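Local coordinates for mandelate racemase/muconate lactonizing protein (PDB 3QLD), which is an enolase-superfamily protein of unassigned function, with an alpha-plus-beta capping domain and a C-terminal TIM-barrel-type domain, at residues A[104-116]-A[269-281]. Numbering follows the deposited sequence.
Sequences NRMSVAAIEMAVW and VKPGRLGGFGATL. With SO4 (sulfate ion), chain C; SO4 (sulfate ion), chain D.
Phe277 turns one ring face to Met113 and its edge to Trp116. The contact joins two domains of the enolase-superfamily fold. Over the face lies Met113, with CG 4.0 Å from the centroid of the Phe277 ring and the selenium of this selenomethionine farther out, close to the ring normal, in a Met-aromatic contact. The methyl CE, swung round by the bend at chi3 (79°), also reaches Pro271. The Phe277 edge meets the Trp116 five-membered ring in an edge-to-face pair, planes at 80°, and Phe277 CB sits over that same indole.

Helix 105-123 of the N-terminal capping domain crosses the start of helix 277-289, which follows barrel strand 266-269; their segments 105-116 and 277-281 run at 99° to each other. Glycines bring the backbones close: Ala109 CA is 4.1 Å from Gly276 CA, and Gly275, with positive phi, ends the short, weakly bonded helix 271-274 in a Schellman motif.

Glu112 binds the N-terminal end of helix 277-289. Glu112 OE1 accepts from Phe277 N at 2.8 Å. Glu112 OE2 accepts from Gly278 N at 2.9 Å. Both are met on the syn side. The helix N-terminus probably stabilises the negative charge of Glu112. A water links Gly275 O and Ala279 N, with a weak bond to OE2.

At the N-terminal end of helix 105-123, the extended Arg105 chain carries its guanidinium to two sulfate ions. Arg105 NH1 also donates to Leu274 O at 2.9 Å, with the acceptor nearly in the guanidinium plane.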
ATOM      1  N   ASN A 104      -1.002  -4.308  -3.554  1.00 18.96           N
ATOM      2  CA  ASN A 104      -1.669  -4.366  -4.905  1.00 20.29           C
ATOM      3  C   ASN A 104      -2.832  -5.333  -4.893  1.00 21.74           C
ATOM      4  O   ASN A 104      -3.066  -6.093  -5.853  1.00 20.52           O
ATOM      5  CB  ASN A 104      -0.649  -4.766  -5.968  1.00 21.80           C
ATOM      6  CG  ASN A 104       0.356  -3.611  -6.228  1.00 22.66           C
ATOM      7  OD1 ASN A 104       0.013  -2.647  -6.942  1.00 22.20           O
ATOM      8  ND2 ASN A 104       1.555  -3.706  -5.652  1.00 20.02           N
ATOM      9  N   ARG A 105      -3.556  -5.337  -3.772  1.00 22.64           N
ATOM     10  CA  ARG A 105      -4.557  -6.394  -3.600  1.00 24.03           C
ATOM     11  C   ARG A 105      -5.740  -6.315  -4.556  1.00 23.58           C
ATOM     12  O   ARG A 105      -6.297  -7.366  -4.894  1.00 23.84           O
ATOM     13  CB  ARG A 105      -5.028  -6.462  -2.163  1.00 23.20           C
ATOM     14  CG  ARG A 105      -3.946  -7.111  -1.318  1.00 28.16           C
ATOM     15  CD  ARG A 105      -4.443  -7.230   0.154  1.00 37.03           C
ATOM     16  NE  ARG A 105      -3.421  -7.853   1.021  1.00 38.96           N
ATOM     17  CZ  ARG A 105      -3.489  -9.099   1.507  1.00 43.54           C
ATOM     18  NH1 ARG A 105      -4.565  -9.885   1.295  1.00 41.57           N
ATOM     19  NH2 ARG A 105      -2.486  -9.554   2.259  1.00 45.12           N
HETATM   20  N   MSE A 106      -6.126  -5.109  -4.996  1.00 22.53           N
HETATM   21  CA  MSE A 106      -7.229  -5.025  -5.957  1.00 23.06           C
HETATM   22  C   MSE A 106      -6.846  -5.561  -7.349  1.00 23.07           C
HETATM   23  O   MSE A 106      -7.695  -6.168  -8.050  1.00 22.78           O
HETATM   24  CB  MSE A 106      -7.791  -3.596  -6.039  1.00 22.93           C
HETATM   25  CG  MSE A 106      -8.442  -3.134  -4.722  1.00 22.92           C
HETATM   26 SE   MSE A 106      -8.688  -1.214  -4.826  1.00 26.51          SE
HETATM   27  CE  MSE A 106      -9.578  -0.904  -3.132  1.00 25.84           C
ATOM     28  N   SER A 107      -5.589  -5.343  -7.740  1.00 21.26           N
ATOM     29  CA  SER A 107      -5.033  -5.907  -9.003  1.00 22.51           C
ATOM     30  C   SER A 107      -4.883  -7.429  -8.889  1.00 21.93           C
ATOM     31  O   SER A 107      -5.324  -8.186  -9.798  1.00 23.66           O
ATOM     32  CB  SER A 107      -3.682  -5.241  -9.353  1.00 22.54           C
ATOM     33  OG  SER A 107      -4.026  -3.997  -9.872  1.00 23.79           O
ATOM     34  N   VAL A 108      -4.358  -7.879  -7.756  1.00 21.84           N
ATOM     35  CA  VAL A 108      -4.212  -9.301  -7.503  1.00 22.90           C
ATOM     36  C   VAL A 108      -5.589  -9.968  -7.551  1.00 23.58           C
ATOM     37  O   VAL A 108      -5.763 -11.033  -8.181  1.00 23.92           O
ATOM     38  CB  VAL A 108      -3.497  -9.552  -6.129  1.00 23.35           C
ATOM     39  CG1 VAL A 108      -3.714 -10.990  -5.658  1.00 28.44           C
ATOM     40  CG2 VAL A 108      -1.962  -9.327  -6.273  1.00 24.12           C
ATOM     41  N   ALA A 109      -6.549  -9.346  -6.891  1.00 23.16           N
ATOM     42  CA  ALA A 109      -7.911  -9.874  -6.799  1.00 24.71           C
ATOM     43  C   ALA A 109      -8.538 -10.016  -8.190  1.00 24.36           C
ATOM     44  O   ALA A 109      -9.374 -10.939  -8.439  1.00 23.83           O
ATOM     45  CB  ALA A 109      -8.743  -8.910  -6.031  1.00 23.13           C
ATOM     46  N   ALA A 110      -8.225  -9.078  -9.099  1.00 21.27           N
ATOM     47  CA  ALA A 110      -8.835  -9.197 -10.424  1.00 22.34           C
ATOM     48  C   ALA A 110      -8.382 -10.497 -11.140  1.00 22.85           C
ATOM     49  O   ALA A 110      -9.184 -11.190 -11.785  1.00 23.91           O
ATOM     50  CB  ALA A 110      -8.628  -7.924 -11.268  1.00 20.71           C
ATOM     51  N   ILE A 111      -7.109 -10.827 -11.010  0.50 22.23           N
ATOM     52  CA  ILE A 111      -6.609 -12.081 -11.525  0.50 22.52           C
ATOM     53  C   ILE A 111      -7.335 -13.256 -10.872  0.50 23.97           C
ATOM     54  O   ILE A 111      -8.014 -14.074 -11.562  0.50 23.49           O
ATOM     55  CB  ILE A 111      -5.100 -12.179 -11.289  0.50 22.92           C
ATOM     56  CG1 ILE A 111      -4.418 -11.026 -12.026  0.50 21.53           C
ATOM     57  CG2 ILE A 111      -4.554 -13.565 -11.732  0.50 20.59           C
ATOM     58  CD1 ILE A 111      -4.572 -11.140 -13.552  0.50 21.59           C
ATOM     59  N   GLU A 112      -7.224 -13.321  -9.543  1.00 24.08           N
ATOM     60  CA  GLU A 112      -7.773 -14.440  -8.775  1.00 24.67           C
ATOM     61  C   GLU A 112      -9.281 -14.655  -9.054  1.00 25.91           C
ATOM     62  O   GLU A 112      -9.729 -15.803  -9.248  1.00 29.72           O
ATOM     63  CB  GLU A 112      -7.521 -14.200  -7.303  1.00 24.70           C
ATOM     64  CG  GLU A 112      -7.764 -15.470  -6.427  1.00 24.84           C
ATOM     65  CD  GLU A 112      -9.082 -15.368  -5.684  1.00 22.63           C
ATOM     66  OE1 GLU A 112      -9.978 -14.495  -5.966  1.00 26.41           O
ATOM     67  OE2 GLU A 112      -9.227 -16.123  -4.710  1.00 29.09           O
HETATM   68  N   MSE A 113     -10.051 -13.581  -9.087  1.00 25.57           N
HETATM   69  CA  MSE A 113     -11.500 -13.682  -9.248  1.00 25.16           C
HETATM   70  C   MSE A 113     -11.913 -14.097 -10.685  1.00 26.05           C
HETATM   71  O   MSE A 113     -12.910 -14.847 -10.846  1.00 23.29           O
HETATM   72  CB  MSE A 113     -12.199 -12.407  -8.825  1.00 23.35           C
HETATM   73  CG  MSE A 113     -12.109 -12.230  -7.268  1.00 25.82           C
HETATM   74 SE   MSE A 113     -12.519 -10.429  -6.646  1.00 27.84          SE
HETATM   75  CE  MSE A 113     -14.414 -10.280  -6.655  1.00 26.49           C
ATOM     76  N   ALA A 114     -11.137 -13.657 -11.688  1.00 25.07           N
ATOM     77  CA  ALA A 114     -11.414 -14.067 -13.089  1.00 25.07           C
ATOM     78  C   ALA A 114     -11.129 -15.578 -13.187  1.00 26.52           C
ATOM     79  O   ALA A 114     -11.853 -16.313 -13.904  1.00 26.99           O
ATOM     80  CB  ALA A 114     -10.553 -13.263 -14.035  1.00 24.36           C
ATOM     81  N   VAL A 115     -10.106 -16.082 -12.476  1.00 25.97           N
ATOM     82  CA  VAL A 115      -9.817 -17.520 -12.528  1.00 27.16           C
ATOM     83  C   VAL A 115     -10.951 -18.374 -11.861  1.00 28.81           C
ATOM     84  O   VAL A 115     -11.383 -19.416 -12.409  1.00 27.22           O
ATOM     85  CB  VAL A 115      -8.465 -17.837 -11.935  1.00 26.20           C
ATOM     86  CG1 VAL A 115      -8.200 -19.342 -11.904  1.00 28.71           C
ATOM     87  CG2 VAL A 115      -7.399 -17.163 -12.766  1.00 25.88           C
ATOM     88  N   TRP A 116     -11.430 -17.928 -10.704  1.00 29.15           N
ATOM     89  CA  TRP A 116     -12.627 -18.516 -10.077  1.00 30.67           C
ATOM     90  C   TRP A 116     -13.823 -18.524 -11.032  1.00 32.01           C
ATOM     91  O   TRP A 116     -14.616 -19.500 -11.080  1.00 33.39           O
ATOM     92  CB  TRP A 116     -12.997 -17.751  -8.800  1.00 30.01           C
ATOM     93  CG  TRP A 116     -12.292 -18.241  -7.574  1.00 33.85           C
ATOM     94  CD1 TRP A 116     -11.181 -17.710  -6.988  1.00 34.62           C
ATOM     95  CD2 TRP A 116     -12.681 -19.349  -6.746  1.00 37.03           C
ATOM     96  NE1 TRP A 116     -10.831 -18.434  -5.869  1.00 31.33           N
ATOM     97  CE2 TRP A 116     -11.755 -19.428  -5.686  1.00 37.40           C
ATOM     98  CE3 TRP A 116     -13.750 -20.264  -6.789  1.00 41.76           C
ATOM     99  CZ2 TRP A 116     -11.838 -20.403  -4.690  1.00 40.19           C
ATOM    100  CZ3 TRP A 116     -13.818 -21.269  -5.788  1.00 43.36           C
ATOM    101  CH2 TRP A 116     -12.866 -21.314  -4.762  1.00 39.90           C
ATOM    102  N   VAL A 269     -16.698  -5.900   4.119  1.00 27.01           N
ATOM    103  CA  VAL A 269     -15.948  -6.797   3.223  1.00 28.54           C
ATOM    104  C   VAL A 269     -16.084  -6.320   1.778  1.00 29.28           C
ATOM    105  O   VAL A 269     -17.201  -6.111   1.304  1.00 26.70           O
ATOM    106  CB  VAL A 269     -16.485  -8.230   3.306  1.00 29.48           C
ATOM    107  CG1 VAL A 269     -15.889  -9.154   2.137  1.00 26.95           C
ATOM    108  CG2 VAL A 269     -16.125  -8.810   4.709  1.00 29.65           C
ATOM    109  N   LYS A 270     -14.953  -6.131   1.064  1.00 29.44           N
ATOM    110  CA  LYS A 270     -15.057  -5.936  -0.397  1.00 28.71           C
ATOM    111  C   LYS A 270     -13.977  -6.880  -0.927  1.00 27.74           C
ATOM    112  O   LYS A 270     -12.818  -6.723  -0.603  1.00 25.71           O
ATOM    113  CB  LYS A 270     -14.813  -4.489  -0.802  1.00 28.10           C
ATOM    114  CG  LYS A 270     -15.766  -3.488  -0.174  1.00 31.30           C
ATOM    115  CD  LYS A 270     -15.529  -2.042  -0.620  1.00 33.91           C
ATOM    116  CE  LYS A 270     -16.366  -1.112   0.271  1.00 33.31           C
ATOM    117  NZ  LYS A 270     -16.179   0.330   0.006  1.00 33.10           N
ATOM    118  N   PRO A 271     -14.388  -7.964  -1.591  1.00 27.12           N
ATOM    119  CA  PRO A 271     -13.462  -9.015  -1.996  1.00 26.30           C
ATOM    120  C   PRO A 271     -12.273  -8.451  -2.755  1.00 25.65           C
ATOM    121  O   PRO A 271     -11.163  -8.909  -2.574  1.00 25.96           O
ATOM    122  CB  PRO A 271     -14.360  -9.960  -2.856  1.00 27.93           C
ATOM    123  CG  PRO A 271     -15.742  -9.705  -2.275  1.00 29.56           C
ATOM    124  CD  PRO A 271     -15.803  -8.277  -1.905  1.00 27.28           C
ATOM    125  N   GLY A 272     -12.496  -7.433  -3.583  1.00 26.09           N
ATOM    126  CA  GLY A 272     -11.382  -6.855  -4.355  1.00 26.01           C
ATOM    127  C   GLY A 272     -10.377  -6.176  -3.430  1.00 26.05           C
ATOM    128  O   GLY A 272      -9.176  -6.343  -3.568  1.00 27.69           O
ATOM    129  N   ARG A 273     -10.864  -5.455  -2.429  1.00 26.21           N
ATOM    130  CA  ARG A 273      -9.947  -4.708  -1.517  1.00 26.76           C
ATOM    131  C   ARG A 273      -9.107  -5.752  -0.753  1.00 26.46           C
ATOM    132  O   ARG A 273      -7.950  -5.541  -0.417  1.00 27.54           O
ATOM    133  CB  ARG A 273     -10.815  -3.864  -0.538  1.00 27.00           C
ATOM    134  CG  ARG A 273     -10.023  -2.859   0.360  1.00 26.71           C
ATOM    135  CD  ARG A 273     -10.922  -2.161   1.511  1.00 28.98           C
ATOM    136  NE  ARG A 273     -11.106  -3.079   2.660  1.00 26.96           N
ATOM    137  CZ  ARG A 273     -12.272  -3.592   3.059  1.00 32.93           C
ATOM    138  NH1 ARG A 273     -13.407  -3.258   2.454  1.00 32.72           N
ATOM    139  NH2 ARG A 273     -12.297  -4.435   4.108  1.00 34.46           N
ATOM    140  N   LEU A 274      -9.701  -6.908  -0.469  1.00 25.62           N
ATOM    141  CA  LEU A 274      -9.010  -7.930   0.349  1.00 25.46           C
ATOM    142  C   LEU A 274      -8.058  -8.821  -0.408  1.00 24.10           C
ATOM    143  O   LEU A 274      -7.248  -9.510   0.190  1.00 23.38           O
ATOM    144  CB  LEU A 274     -10.036  -8.741   1.181  1.00 25.44           C
ATOM    145  CG  LEU A 274     -10.726  -7.924   2.253  1.00 27.87           C
ATOM    146  CD1 LEU A 274     -11.924  -8.743   2.783  1.00 27.22           C
ATOM    147  CD2 LEU A 274      -9.668  -7.676   3.358  1.00 29.47           C
ATOM    148  N   GLY A 275      -8.131  -8.804  -1.759  1.00 24.29           N
ATOM    149  CA  GLY A 275      -7.300  -9.704  -2.538  1.00 22.37           C
ATOM    150  C   GLY A 275      -8.018 -10.883  -3.208  1.00 24.43           C
ATOM    151  O   GLY A 275      -7.339 -11.777  -3.798  1.00 22.84           O
ATOM    152  N   GLY A 276      -9.345 -10.877  -3.182  1.00 23.23           N
ATOM    153  CA  GLY A 276     -10.078 -11.876  -3.958  1.00 24.14           C
ATOM    154  C   GLY A 276     -10.978 -12.751  -3.109  1.00 24.56           C
ATOM    155  O   GLY A 276     -11.224 -12.481  -1.906  1.00 24.45           O
ATOM    156  N   PHE A 277     -11.442 -13.836  -3.725  1.00 25.75           N
ATOM    157  CA  PHE A 277     -12.435 -14.707  -3.054  1.00 26.60           C
ATOM    158  C   PHE A 277     -11.781 -15.497  -1.935  1.00 25.28           C
ATOM    159  O   PHE A 277     -12.334 -15.573  -0.848  1.00 26.50           O
ATOM    160  CB  PHE A 277     -13.124 -15.641  -4.059  1.00 25.21           C
ATOM    161  CG  PHE A 277     -14.144 -14.978  -4.965  1.00 27.43           C
ATOM    162  CD1 PHE A 277     -15.233 -14.281  -4.446  1.00 25.27           C
ATOM    163  CD2 PHE A 277     -14.084 -15.141  -6.337  1.00 26.45           C
ATOM    164  CE1 PHE A 277     -16.199 -13.708  -5.259  1.00 26.98           C
ATOM    165  CE2 PHE A 277     -15.062 -14.568  -7.170  1.00 23.55           C
ATOM    166  CZ  PHE A 277     -16.103 -13.850  -6.649  1.00 20.47           C
ATOM    167  N   GLY A 278     -10.613 -16.084  -2.187  1.00 27.58           N
ATOM    168  CA  GLY A 278      -9.861 -16.857  -1.190  1.00 28.84           C
ATOM    169  C   GLY A 278      -9.508 -16.017   0.047  1.00 29.60           C
ATOM    170  O   GLY A 278      -9.652 -16.476   1.207  1.00 28.87           O
ATOM    171  N   ALA A 279      -9.045 -14.789  -0.193  1.00 28.96           N
ATOM    172  CA  ALA A 279      -8.817 -13.843   0.918  1.00 29.33           C
ATOM    173  C   ALA A 279     -10.081 -13.473   1.712  1.00 29.33           C
ATOM    174  O   ALA A 279     -10.039 -13.384   2.968  1.00 29.44           O
ATOM    175  CB  ALA A 279      -8.028 -12.599   0.454  1.00 27.31           C
ATOM    176  N   THR A 280     -11.190 -13.300   1.009  1.00 28.34           N
ATOM    177  CA  THR A 280     -12.452 -13.026   1.616  1.00 29.33           C
ATOM    178  C   THR A 280     -12.883 -14.204   2.544  1.00 30.48           C
ATOM    179  O   THR A 280     -13.313 -13.986   3.685  1.00 30.63           O
ATOM    180  CB  THR A 280     -13.525 -12.810   0.575  1.00 30.39           C
ATOM    181  OG1 THR A 280     -13.169 -11.662  -0.199  1.00 29.06           O
ATOM    182  CG2 THR A 280     -14.901 -12.541   1.238  1.00 28.12           C
ATOM    183  N   LEU A 281     -12.774 -15.430   2.054  1.00 31.23           N
ATOM    184  CA  LEU A 281     -13.107 -16.619   2.925  1.00 32.07           C
ATOM    185  C   LEU A 281     -12.216 -16.658   4.168  1.00 32.08           C
ATOM    186  O   LEU A 281     -12.725 -16.943   5.257  1.00 33.26           O
ATOM    187  CB  LEU A 281     -12.980 -17.953   2.147  1.00 31.11           C
ATOM    188  CG  LEU A 281     -14.009 -18.033   1.008  1.00 33.99           C
ATOM    189  CD1 LEU A 281     -13.759 -19.234   0.068  1.00 32.11           C
ATOM    190  CD2 LEU A 281     -15.410 -18.007   1.538  1.00 36.74           C
TER
HETATM  191  S   SO4 C 401      -3.181 -11.897   4.238  1.00 51.58           S
HETATM  192  O1  SO4 C 401      -2.151 -11.608   3.243  1.00 51.36           O
HETATM  193  O2  SO4 C 401      -4.479 -11.455   3.739  1.00 49.65           O
HETATM  194  O3  SO4 C 401      -3.305 -13.336   4.452  1.00 51.07           O
HETATM  195  O4  SO4 C 401      -2.786 -11.227   5.481  1.00 49.86           O
HETATM  196  S   SO4 D 402       1.124  -7.440   1.680  1.00 86.32           S
HETATM  197  O1  SO4 D 402       1.495  -6.071   2.055  1.00 85.79           O
HETATM  198  O2  SO4 D 402       1.979  -7.964   0.621  1.00 85.53           O
HETATM  199  O3  SO4 D 402       1.311  -8.316   2.831  1.00 86.90           O
HETATM  200  O4  SO4 D 402      -0.279  -7.489   1.256  1.00 86.86           O
HETATM  201  O   HOH W   1      -7.826 -14.332  -2.713  1.00 24.65           O